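PDB 5KEI: 2,3-dihydroxybenzoate-AMP ligase from Mycobacterium smegmatis, which belongs to the ANL superfamily of AMP-binding enzymes, with a large AMP-binding region followed by a small C-terminal domain. Local coordinates for residues A[26-31]-A[224-229]; A[139-144]-A[220-225]; A[385-390]-A[425-430]; A[413-416]-A[420-423]; A[482-487]-A[537-542]. All coordinates share one frame; numbering follows the deposited sequence.

Interaction 1: residues A[26-31]-A[224-229]; sequences TPFPAE and PRTHQD
The ring of Phe28 is set against a capping box, formed by Thr226 and Asp229. With CG beside its backbone N (chi1 -76°), Phe28 leads with ring atom CE2. The methyl CG2 of Thr226 lies at the ring edge, near its plane, 4.3 Å from Phe28 CE2, while Asp229 OD1 approaches the same ring atom obliquely. This is light van der Waals contact; no polar bond joins the two segments. Phenylalanine suits the place because a flat hydrocarbon ring can meet both this methyl and Trp42, with which it packs edge-to-face. Thr226 has two uses: its methyl greets the phenylalanine, and its OG1 accepts from Asp229 N at 3.1 Å as the N-cap of helix 227-240. Asp229 completes the box, OD1 taking the N-H of Thr226 on its syn side but 21° out of the carboxylate plane, 2.6 Å from Thr226 N. Its other oxygen serves Arg225, which grips side-on with two nitrogens: Arg225 NE is 2.8 Å and Arg225 NH2 3.0 Å from Asp229 OD2, which lies within the guanidinium plane. Both carboxylate oxygens are thus engaged, fixing the group's rotation beside the ring. Arg225 NH1 reaches Ala356 O. The contact lays the segment leading into helix 30-38 against the junction where outermost strand 222-226 passes into helix 227-240.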
# COMPACT_ATOMS: atom_id res chain seq x y z
N THR A 26 -2.90 -15.84 0.61
CA THR A 26 -3.00 -16.42 1.94
C THR A 26 -4.29 -15.90 2.58
O THR A 26 -4.35 -14.75 2.95
CB THR A 26 -1.80 -16.06 2.83
OG1 THR A 26 -0.58 -16.36 2.16
CG2 THR A 26 -1.88 -16.81 4.15
N PRO A 27 -5.32 -16.74 2.67
CA PRO A 27 -6.62 -16.25 3.11
C PRO A 27 -6.66 -15.92 4.59
O PRO A 27 -5.78 -16.32 5.33
CB PRO A 27 -7.57 -17.43 2.80
CG PRO A 27 -6.70 -18.63 2.70
CD PRO A 27 -5.36 -18.15 2.21
N PHE A 28 -7.68 -15.18 5.01
CA PHE A 28 -7.96 -15.03 6.43
C PHE A 28 -8.40 -16.37 6.99
O PHE A 28 -9.20 -17.07 6.37
CB PHE A 28 -9.05 -13.98 6.67
CG PHE A 28 -8.58 -12.58 6.52
CD1 PHE A 28 -8.31 -11.80 7.64
CD2 PHE A 28 -8.38 -12.04 5.25
CE1 PHE A 28 -7.87 -10.51 7.50
CE2 PHE A 28 -7.94 -10.74 5.10
CZ PHE A 28 -7.69 -9.97 6.23
N PRO A 29 -7.90 -16.73 8.17
CA PRO A 29 -8.39 -17.96 8.81
C PRO A 29 -9.91 -17.91 9.03
O PRO A 29 -10.45 -16.87 9.42
CB PRO A 29 -7.64 -17.99 10.14
CG PRO A 29 -6.42 -17.10 9.92
CD PRO A 29 -6.91 -16.02 9.00
N ALA A 30 -10.57 -19.03 8.77
CA ALA A 30 -12.02 -19.17 8.89
C ALA A 30 -12.63 -18.58 10.17
O ALA A 30 -13.63 -17.86 10.12
CB ALA A 30 -12.40 -20.64 8.77
N GLU A 31 -12.02 -18.86 11.32
CA GLU A 31 -12.61 -18.43 12.58
C GLU A 31 -12.53 -16.90 12.75
O GLU A 31 -13.44 -16.30 13.33
CB GLU A 31 -11.94 -19.13 13.77
CG GLU A 31 -10.48 -18.74 14.05
CD GLU A 31 -9.46 -19.41 13.11
OE1 GLU A 31 -9.89 -20.14 12.18
OE2 GLU A 31 -8.23 -19.20 13.31
N PRO A 224 -2.46 -8.19 -1.26
CA PRO A 224 -3.84 -8.51 -1.67
C PRO A 224 -4.85 -7.96 -0.65
O PRO A 224 -4.73 -8.18 0.56
CB PRO A 224 -3.86 -10.03 -1.72
CG PRO A 224 -2.86 -10.44 -0.69
CD PRO A 224 -1.81 -9.34 -0.62
N ARG A 225 -5.81 -7.19 -1.14
CA ARG A 225 -6.86 -6.73 -0.25
C ARG A 225 -8.13 -7.39 -0.74
O ARG A 225 -8.45 -7.35 -1.93
CB ARG A 225 -6.97 -5.20 -0.22
CG ARG A 225 -5.64 -4.47 0.04
CD ARG A 225 -5.15 -4.59 1.50
NE ARG A 225 -6.21 -4.19 2.43
CZ ARG A 225 -6.25 -3.05 3.12
NH1 ARG A 225 -5.27 -2.17 3.04
NH2 ARG A 225 -7.28 -2.83 3.91
N THR A 226 -8.82 -8.06 0.17
CA THR A 226 -10.05 -8.73 -0.21
C THR A 226 -11.18 -7.73 -0.33
O THR A 226 -11.07 -6.60 0.15
CB THR A 226 -10.41 -9.80 0.81
OG1 THR A 226 -10.73 -9.16 2.05
CG2 THR A 226 -9.25 -10.73 1.01
N HIS A 227 -12.25 -8.14 -1.00
CA HIS A 227 -13.46 -7.33 -1.09
C HIS A 227 -13.94 -6.98 0.31
O HIS A 227 -14.24 -5.82 0.61
CB HIS A 227 -14.58 -8.06 -1.85
CG HIS A 227 -14.26 -8.35 -3.29
ND1 HIS A 227 -14.58 -7.48 -4.32
CD2 HIS A 227 -13.68 -9.42 -3.88
CE1 HIS A 227 -14.20 -8.00 -5.46
NE2 HIS A 227 -13.65 -9.18 -5.23
N GLN A 228 -13.99 -8.00 1.17
CA GLN A 228 -14.48 -7.84 2.53
C GLN A 228 -13.73 -6.73 3.26
O GLN A 228 -14.35 -5.85 3.88
CB GLN A 228 -14.35 -9.16 3.30
CG GLN A 228 -15.27 -10.33 2.84
CD GLN A 228 -16.73 -10.21 3.35
OE1 GLN A 228 -17.22 -9.11 3.57
NE2 GLN A 228 -17.40 -11.35 3.56
N ASP A 229 -12.40 -6.76 3.20
CA ASP A 229 -11.65 -5.92 4.11
C ASP A 229 -11.46 -4.53 3.53
O ASP A 229 -11.35 -3.56 4.28
CB ASP A 229 -10.30 -6.52 4.52
CG ASP A 229 -9.27 -6.53 3.41
OD1 ASP A 229 -9.21 -7.49 2.65
OD2 ASP A 229 -8.56 -5.51 3.26

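Interaction 2: residues A[139-144]-A[220-225]; sequences EVSSAV and PKLIPR
Apolar packing carries this contact, and Leu222 supplies one whole side of it. Its extended chain (chi2 176°) makes CD1 the leading atom, which settles between two neighbouring residues at the end of helix 131-141. Val140 offers CG1, placed opposite its own backbone N by a chi1 of 174°, at 3.7 Å from Leu222 CD1. Ser141 adds the carbon CB, 3.9 Å from the same methyl, Leu222 CD1. The Val140 and Leu222 side chains slide past each other in opposite directions. A branched valine and a long leucine suit this mostly buried seam, since both present only hydrocarbon.

The polar groups look elsewhere. Ser141 can be tolerated against a leucine because its OG turns back to Phe137 O in its own helix. Val140 O, near the helix end, is taken by the side chain of Asn417. Just beyond, Ser142 adopts positive phi and ends the helical run.

In the fold, helix 131-141 connects parallel strands 121-124 and 145-149 in a beta-alpha-beta crossover, and here its last turn packs on outermost strand 222-226. Such helix-on-sheet layering is characteristic of the large domain of AMP-binding enzymes.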
# COMPACT_ATOMS: atom_id res chain seq x y z
N GLU A 139 5.41 -10.06 -13.45
CA GLU A 139 5.85 -11.39 -13.05
C GLU A 139 5.15 -11.92 -11.81
O GLU A 139 4.73 -13.07 -11.77
CB GLU A 139 7.37 -11.39 -12.83
CG GLU A 139 8.08 -12.63 -13.34
CD GLU A 139 9.47 -12.33 -13.88
OE1 GLU A 139 10.17 -11.45 -13.33
OE2 GLU A 139 9.86 -12.99 -14.88
N VAL A 140 5.02 -11.08 -10.78
CA VAL A 140 4.42 -11.54 -9.53
C VAL A 140 2.91 -11.78 -9.69
O VAL A 140 2.36 -12.75 -9.17
CB VAL A 140 4.70 -10.54 -8.37
CG1 VAL A 140 3.96 -10.95 -7.10
CG2 VAL A 140 6.20 -10.45 -8.09
N SER A 141 2.25 -10.91 -10.46
CA SER A 141 0.80 -10.94 -10.59
C SER A 141 0.28 -11.78 -11.75
O SER A 141 -0.93 -12.01 -11.85
CB SER A 141 0.24 -9.51 -10.75
OG SER A 141 0.80 -8.86 -11.88
N SER A 142 1.18 -12.22 -12.64
CA SER A 142 0.76 -12.87 -13.89
C SER A 142 -0.21 -11.97 -14.66
O SER A 142 -1.16 -12.45 -15.26
CB SER A 142 0.09 -14.24 -13.62
OG SER A 142 1.00 -15.13 -12.99
N ALA A 143 0.05 -10.67 -14.62
CA ALA A 143 -0.78 -9.70 -15.32
C ALA A 143 -0.97 -10.08 -16.78
O ALA A 143 -0.05 -10.58 -17.43
CB ALA A 143 -0.17 -8.30 -15.21
N VAL A 144 -2.17 -9.84 -17.30
CA VAL A 144 -2.50 -10.16 -18.68
C VAL A 144 -2.66 -8.87 -19.50
O VAL A 144 -2.80 -8.90 -20.72
CB VAL A 144 -3.77 -11.04 -18.78
CG1 VAL A 144 -3.65 -12.20 -17.83
CG2 VAL A 144 -5.03 -10.23 -18.48
N PRO A 220 9.83 -4.52 -4.57
CA PRO A 220 8.53 -4.14 -4.01
C PRO A 220 7.58 -5.34 -4.01
O PRO A 220 7.72 -6.24 -4.84
CB PRO A 220 8.04 -3.04 -4.96
CG PRO A 220 9.26 -2.53 -5.64
CD PRO A 220 10.16 -3.74 -5.77
N LYS A 221 6.65 -5.37 -3.07
CA LYS A 221 5.75 -6.50 -2.95
C LYS A 221 4.32 -6.10 -3.30
O LYS A 221 4.01 -4.91 -3.34
CB LYS A 221 5.84 -7.10 -1.54
CG LYS A 221 7.19 -7.75 -1.26
CD LYS A 221 7.46 -7.89 0.23
CE LYS A 221 8.69 -7.07 0.64
NZ LYS A 221 9.03 -7.24 2.09
N LEU A 222 3.49 -7.09 -3.60
CA LEU A 222 2.08 -6.86 -3.86
C LEU A 222 1.24 -7.32 -2.67
O LEU A 222 1.44 -8.40 -2.10
CB LEU A 222 1.63 -7.57 -5.15
CG LEU A 222 2.35 -7.11 -6.42
CD1 LEU A 222 1.93 -7.91 -7.64
CD2 LEU A 222 2.16 -5.61 -6.65
N ILE A 223 0.28 -6.48 -2.31
CA ILE A 223 -0.54 -6.70 -1.14
C ILE A 223 -1.96 -6.98 -1.56
O ILE A 223 -2.61 -6.12 -2.17
CB ILE A 223 -0.50 -5.47 -0.20
CG1 ILE A 223 0.92 -5.28 0.35
CG2 ILE A 223 -1.49 -5.62 0.93
CD1 ILE A 223 1.20 -3.88 0.87
N PRO A 224 -2.46 -8.19 -1.26
CA PRO A 224 -3.84 -8.51 -1.67
C PRO A 224 -4.85 -7.96 -0.65
O PRO A 224 -4.73 -8.18 0.56
CB PRO A 224 -3.86 -10.03 -1.72
CG PRO A 224 -2.86 -10.44 -0.69
CD PRO A 224 -1.81 -9.34 -0.62
N ARG A 225 -5.81 -7.19 -1.14
CA ARG A 225 -6.86 -6.73 -0.25
C ARG A 225 -8.13 -7.39 -0.74
O ARG A 225 -8.45 -7.35 -1.93
CB ARG A 225 -6.97 -5.20 -0.22
CG ARG A 225 -5.64 -4.47 0.04
CD ARG A 225 -5.15 -4.59 1.50
NE ARG A 225 -6.21 -4.19 2.43
CZ ARG A 225 -6.25 -3.05 3.12
NH1 ARG A 225 -5.27 -2.17 3.04
NH2 ARG A 225 -7.28 -2.83 3.91

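Interaction 3: residues A[385-390]-A[425-430]; sequences EIRIVD and SFSPDG
A bend in the Arg387 side chain at chi3 (62°) turns its guanidinium toward Asp429 and Ser427, while Ser427 swings OG opposite its own backbone N (chi1 165°) to face the arginine. The meeting atom on the strand side is NH1. Arg387 NH1 stands 3.8 Å from Asp429 OD2 in a long salt bridge, and 4.0 Å from Ser427 OG in mere proximity. Both oxygens approach the guanidinium obliquely. The Arg387 and Asp429 side chains cross at about a right angle, and their charged planes are inclined by 42°, unlike the flat side-on pairing of a close arginine-carboxylate bridge.

Residues 427-430 form a type I beta turn. Gly430 N bonds to Ser427 O at 3.1 Å, and Ser427 OG also receives a weak bond from Asp429 N. Pro428 suits the turn's second position with its fixed phi, and Gly430 readily takes the positive phi that follows. Around the arginine, Phe431 makes a cation-pi contact and Glu395 a long, weak ion pair, while Leu405 of the adjacent strand touches its chain.

Arg387 thus links outermost strand 385-389 to the loop before strand 432-440 of the same antiparallel sheet. With Asp429 exposed and its distance to the arginine long, the attraction is probably diffuse and screened by solvent, adding charge complementarity rather than a rigid clamp.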
# COMPACT_ATOMS: atom_id res chain seq x y z
N GLU A 385 -5.43 -5.72 16.45
CA GLU A 385 -4.55 -6.21 17.50
C GLU A 385 -3.12 -5.70 17.31
O GLU A 385 -2.47 -6.04 16.32
CB GLU A 385 -4.54 -7.73 17.51
CG GLU A 385 -5.89 -8.37 17.32
CD GLU A 385 -5.80 -9.89 17.29
OE1 GLU A 385 -5.20 -10.45 18.23
OE2 GLU A 385 -6.31 -10.51 16.32
N ILE A 386 -2.63 -4.88 18.23
CA ILE A 386 -1.25 -4.46 18.07
C ILE A 386 -0.37 -5.01 19.18
O ILE A 386 -0.75 -5.06 20.35
CB ILE A 386 -1.12 -2.91 17.99
CG1 ILE A 386 -1.08 -2.25 19.37
CG2 ILE A 386 -2.22 -2.32 17.10
CD1 ILE A 386 -0.81 -0.73 19.32
N ARG A 387 0.81 -5.46 18.78
CA ARG A 387 1.85 -5.83 19.70
C ARG A 387 3.05 -4.91 19.50
O ARG A 387 3.44 -4.62 18.37
CB ARG A 387 2.25 -7.30 19.52
CG ARG A 387 1.14 -8.28 19.84
CD ARG A 387 1.47 -9.68 19.31
NE ARG A 387 2.67 -10.23 19.92
CZ ARG A 387 3.26 -11.37 19.54
NH1 ARG A 387 2.75 -12.07 18.53
NH2 ARG A 387 4.35 -11.79 20.16
N ILE A 388 3.60 -4.40 20.59
CA ILE A 388 4.83 -3.64 20.55
C ILE A 388 5.89 -4.49 21.25
O ILE A 388 5.81 -4.72 22.47
CB ILE A 388 4.67 -2.27 21.21
CG1 ILE A 388 3.49 -1.51 20.57
CG2 ILE A 388 5.95 -1.47 21.09
CD1 ILE A 388 3.33 -0.08 21.04
N VAL A 389 6.85 -5.00 20.48
CA VAL A 389 7.77 -6.01 21.01
C VAL A 389 9.24 -5.58 21.00
O VAL A 389 9.62 -4.65 20.30
CB VAL A 389 7.66 -7.36 20.24
CG1 VAL A 389 6.22 -7.84 20.20
CG2 VAL A 389 8.21 -7.24 18.83
N ASP A 390 10.05 -6.26 21.80
CA ASP A 390 11.49 -6.00 21.81
C ASP A 390 12.22 -6.91 20.84
O ASP A 390 11.61 -7.66 20.08
CB ASP A 390 12.06 -6.17 23.22
CG ASP A 390 11.79 -7.54 23.81
OD1 ASP A 390 12.03 -8.56 23.14
OD2 ASP A 390 11.31 -7.59 24.97
N SER A 425 8.38 -12.14 6.76
CA SER A 425 7.69 -10.92 7.18
C SER A 425 6.56 -11.11 8.21
O SER A 425 6.00 -10.13 8.70
CB SER A 425 7.11 -10.22 5.95
OG SER A 425 8.08 -10.05 4.93
N PHE A 426 6.22 -12.35 8.53
CA PHE A 426 5.13 -12.61 9.46
C PHE A 426 5.51 -13.49 10.65
O PHE A 426 6.20 -14.50 10.51
CB PHE A 426 3.93 -13.27 8.73
CG PHE A 426 3.29 -12.38 7.69
CD1 PHE A 426 3.75 -12.38 6.38
CD2 PHE A 426 2.23 -11.57 8.01
CE1 PHE A 426 3.17 -11.55 5.43
CE2 PHE A 426 1.65 -10.74 7.06
CZ PHE A 426 2.12 -10.73 5.77
N SER A 427 5.07 -13.05 11.83
CA SER A 427 4.89 -13.85 13.04
C SER A 427 4.33 -15.27 12.79
O SER A 427 3.58 -15.50 11.84
CB SER A 427 3.95 -13.06 13.98
OG SER A 427 3.40 -13.82 15.03
N PRO A 428 4.70 -16.25 13.64
CA PRO A 428 4.09 -17.58 13.50
C PRO A 428 2.58 -17.55 13.79
O PRO A 428 1.83 -18.35 13.22
CB PRO A 428 4.83 -18.43 14.54
CG PRO A 428 6.11 -17.69 14.80
CD PRO A 428 5.78 -16.24 14.65
N ASP A 429 2.16 -16.64 14.66
CA ASP A 429 0.74 -16.43 14.96
C ASP A 429 -0.00 -15.78 13.82
O ASP A 429 -1.23 -15.82 13.77
CB ASP A 429 0.56 -15.56 16.20
CG ASP A 429 0.97 -16.25 17.47
OD1 ASP A 429 1.00 -17.50 17.49
OD2 ASP A 429 1.25 -15.53 18.45
N GLY A 430 0.74 -15.14 12.92
CA GLY A 430 0.14 -14.45 11.80
C GLY A 430 0.03 -12.94 11.98
O GLY A 430 -0.82 -12.31 11.36

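Interaction 4: residues A[413-416]-A[420-423]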
# COMPACT_ATOMS: atom_id res chain seq x y z
N ASN A 413 -2.49 -11.40 5.46
CA ASN A 413 -1.97 -12.59 6.11
C ASN A 413 -0.80 -13.16 5.32
O ASN A 413 -0.15 -14.11 5.74
CB ASN A 413 -3.10 -13.61 6.25
CG ASN A 413 -4.28 -13.04 6.99
OD1 ASN A 413 -4.27 -12.97 8.21
ND2 ASN A 413 -5.30 -12.59 6.25
N GLY A 414 -0.54 -12.56 4.17
CA GLY A 414 0.67 -12.79 3.40
C GLY A 414 0.69 -11.88 2.19
O GLY A 414 -0.36 -11.45 1.71
N TYR A 415 1.88 -11.56 1.69
CA TYR A 415 2.00 -10.89 0.41
C TYR A 415 1.56 -11.83 -0.71
O TYR A 415 1.49 -13.06 -0.52
CB TYR A 415 3.43 -10.42 0.18
CG TYR A 415 3.83 -9.29 1.09
CD1 TYR A 415 4.70 -9.51 2.14
CD2 TYR A 415 3.33 -8.01 0.89
CE1 TYR A 415 5.07 -8.49 2.97
CE2 TYR A 415 3.71 -6.96 1.73
CZ TYR A 415 4.58 -7.22 2.77
OH TYR A 415 4.98 -6.22 3.63
N PHE A 416 1.24 -11.27 -1.87
CA PHE A 416 0.74 -12.09 -2.97
C PHE A 416 1.87 -12.78 -3.73
O PHE A 416 2.80 -12.11 -4.18
CB PHE A 416 -0.08 -11.25 -3.94
CG PHE A 416 -0.74 -12.05 -5.02
CD1 PHE A 416 -1.97 -12.67 -4.79
CD2 PHE A 416 -0.14 -12.19 -6.26
CE1 PHE A 416 -2.58 -13.42 -5.78
CE2 PHE A 416 -0.75 -12.94 -7.26
CZ PHE A 416 -1.98 -13.55 -7.01
N ALA A 420 8.69 -16.77 0.01
CA ALA A 420 9.90 -16.44 0.77
C ALA A 420 9.69 -15.17 1.61
O ALA A 420 10.04 -15.13 2.79
CB ALA A 420 11.10 -16.28 -0.16
N ALA A 421 9.11 -14.13 1.02
CA ALA A 421 8.83 -12.90 1.78
C ALA A 421 7.85 -13.16 2.93
O ALA A 421 7.96 -12.54 3.99
CB ALA A 421 8.30 -11.82 0.86
N ASN A 422 6.92 -14.08 2.73
CA ASN A 422 5.96 -14.38 3.79
C ASN A 422 6.57 -15.08 4.99
O ASN A 422 6.28 -14.70 6.12
CB ASN A 422 4.80 -15.19 3.23
CG ASN A 422 3.91 -14.36 2.36
OD1 ASN A 422 3.84 -13.14 2.54
ND2 ASN A 422 3.22 -14.99 1.42
N GLU A 423 7.42 -16.08 4.76
CA GLU A 423 8.17 -16.70 5.86
C GLU A 423 8.92 -15.67 6.67
O GLU A 423 9.02 -15.78 7.89
CB GLU A 423 9.17 -17.73 5.33
CG GLU A 423 8.55 -18.96 4.71
CD GLU A 423 9.61 -19.97 4.26
OE1 GLU A 423 10.80 -19.77 4.61
OE2 GLU A 423 9.24 -20.95 3.56
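The backbone of Gly414 and Tyr415 runs extended past helix 419-425, coming closest where the CA atoms of Gly414 and Asn422 are 5.5 Å apart. Asn422 exploits that proximity with both ends of its amide, which a CG set beside the backbone N (chi1 -72°) brings to the 413-416 segment although CB does not point there. Its OD1 accepts from the peptide N-H of Tyr415, 2.7 Å from Tyr415 N, and its ND2 donates to the same residue's carbonyl, 3.2 Å from Tyr415 O. The first bond is the more bent (142°); the second is nearly straight (171°) and leaves almost in the amide plane. Asparagine suits the place because one flat group bonds both the N-H and the C=O of one residue, which also fixes the amide's flip.

Gly414 lets the amide draw close: its CA is 3.3 Å from Asn422 OD1, and the amide occupies the space a side chain would need. Tyr415's ring is nearly parallel to the amide, but OD1 comes in obliquely. Ala421 CB adds a loose apolar touch to that ring.

Beyond the contact, Tyr415 OH bonds to Glu357, and Phe416 pairs through its backbone with Leu222, so the segment before helix 419-425 runs alongside strand 222-226.

Interaction 5: residues A[482-487]-A[537-542]; sequences VWAAAA and PSLPTT
Beside the packing of Leu539 on Ala484 and Ala486, Trp483 NE1 is hydrogen-bonded to a partner outside the two segments, Glu423 OE1 of helix 419-425. The tryptophan belongs to a classic beta bulge, in which Trp483 and Ala484 together face Val504 on the neighbouring antiparallel strand 498-505. The chain turns a corner at Trp483 and Ala484, beyond which strand 482-492 continues through Ala485 in the small three-stranded sheet of the C-terminal domain.

Between the segments themselves the contact is purely apolar. Leu539 comes from a loop without regular structure and stretches its side chain out fully (chi2 178°), so that CD1 is the foremost atom. That methyl sits between two alanines of alternate position: Ala484 CB is 3.9 Å and Ala486 CB 4.0 Å from Leu539 CD1. Both alanines direct their CB toward the loop, whereas Ala485 between them turns its own away, the alternation expected of an extended chain. Alanine suits these positions because a single methyl on each allows the leucine tip to press down to the backbone, while leucine has the length to bridge from loop to sheet; the nearest CA atoms, those of Ala484 and Leu539, are still 7.6 Å apart.

Val502, Val504 and Ile547 also touch Leu539, and Ile552 of helix 549-553 touches Ala486, extending this hydrophobic patch. Leu539 CD1 also comes to 3.8 Å from the carbonyl carbon C of Ala485, its closest approach to the other segment.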
# COMPACT_ATOMS: atom_id res chain seq x y z
N VAL A 482 18.93 -17.60 -3.55
CA VAL A 482 18.78 -17.26 -2.14
C VAL A 482 17.31 -17.25 -1.71
O VAL A 482 16.53 -16.35 -2.09
CB VAL A 482 19.41 -15.89 -1.81
CG1 VAL A 482 19.33 -15.62 -0.31
CG2 VAL A 482 20.85 -15.83 -2.30
N TRP A 483 16.94 -18.26 -0.92
CA TRP A 483 15.60 -18.34 -0.38
C TRP A 483 15.44 -17.39 0.80
O TRP A 483 14.63 -16.48 0.74
CB TRP A 483 15.28 -19.77 0.07
CG TRP A 483 13.86 -19.89 0.57
CD1 TRP A 483 13.46 -19.98 1.88
CD2 TRP A 483 12.67 -19.90 -0.22
NE1 TRP A 483 12.08 -20.05 1.94
CE2 TRP A 483 11.57 -20.01 0.66
CE3 TRP A 483 12.41 -19.83 -1.60
CZ2 TRP A 483 10.25 -20.06 0.22
CZ3 TRP A 483 11.10 -19.89 -2.04
CH2 TRP A 483 10.04 -20.00 -1.13
N ALA A 484 16.20 -17.64 1.87
CA ALA A 484 16.27 -16.76 3.05
C ALA A 484 17.71 -16.28 3.24
O ALA A 484 18.64 -16.95 2.80
CB ALA A 484 15.78 -17.49 4.30
N ALA A 485 17.90 -15.13 3.88
CA ALA A 485 19.25 -14.60 4.09
C ALA A 485 19.37 -13.88 5.43
O ALA A 485 18.42 -13.26 5.88
CB ALA A 485 19.65 -13.66 2.97
N ALA A 486 20.54 -13.98 6.06
CA ALA A 486 20.82 -13.21 7.27
C ALA A 486 22.25 -12.64 7.27
O ALA A 486 23.23 -13.38 7.21
CB ALA A 486 20.60 -14.08 8.50
N ALA A 487 22.36 -11.32 7.29
CA ALA A 487 23.66 -10.66 7.39
C ALA A 487 23.96 -10.48 8.86
O ALA A 487 23.21 -9.84 9.60
CB ALA A 487 23.66 -9.31 6.65
N PRO A 537 20.38 -25.16 6.44
CA PRO A 537 19.12 -25.70 5.91
C PRO A 537 17.91 -24.83 6.30
O PRO A 537 16.88 -24.85 5.61
CB PRO A 537 19.04 -27.09 6.54
CG PRO A 537 19.87 -26.99 7.78
CD PRO A 537 21.00 -26.05 7.43
N SER A 538 18.07 -24.06 7.37
CA SER A 538 17.08 -23.05 7.76
C SER A 538 17.68 -22.05 8.76
O SER A 538 18.72 -22.31 9.37
CB SER A 538 15.83 -23.71 8.36
OG SER A 538 16.18 -24.68 9.33
N LEU A 539 17.03 -20.91 8.91
CA LEU A 539 17.50 -19.90 9.84
C LEU A 539 16.72 -19.96 11.15
O LEU A 539 15.50 -20.08 11.14
CB LEU A 539 17.40 -18.50 9.23
CG LEU A 539 18.21 -18.24 7.95
CD1 LEU A 539 17.95 -16.84 7.44
CD2 LEU A 539 19.70 -18.47 8.18
N PRO A 540 17.44 -19.92 12.28
CA PRO A 540 16.76 -19.78 13.57
C PRO A 540 15.98 -18.46 13.68
O PRO A 540 16.40 -17.44 13.13
CB PRO A 540 17.90 -19.85 14.58
CG PRO A 540 19.17 -19.65 13.78
CD PRO A 540 18.86 -20.22 12.44
N THR A 541 14.87 -18.51 14.41
CA THR A 541 13.98 -17.36 14.58
C THR A 541 13.59 -17.15 16.04
O THR A 541 13.56 -18.10 16.82
CB THR A 541 12.69 -17.52 13.75
OG1 THR A 541 12.08 -18.78 14.05
CG2 THR A 541 12.99 -17.42 12.26
N THR A 542 13.28 -15.91 16.40
CA THR A 542 12.67 -15.63 17.70
C THR A 542 11.18 -15.99 17.69
O THR A 542 10.63 -16.34 16.64
CB THR A 542 12.84 -14.15 18.10
OG1 THR A 542 12.13 -13.30 17.19
CG2 THR A 542 14.31 -13.76 18.10

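Overall arrangement
Interactions 1 and 2 are the buried contacts of the set and share strand 222-226: one packs an aromatic against its polar exit into a helix, the other a leucine against the helix beside it. Interaction 4 touches both, and its paired amide bonds contrast with their van der Waals contacts. It also lies within the loop closed by interaction 3, where Phe426 packs on Gly414. Interaction 3 is more exposed and relies on a long salt bridge. The centre of interaction 5 lies about 26 Å from that of the chain; it is a partly buried hydrophobic contact of the small domain, yet its bulge meets helix 419-425 and thus joins the neighbourhood of interaction 4.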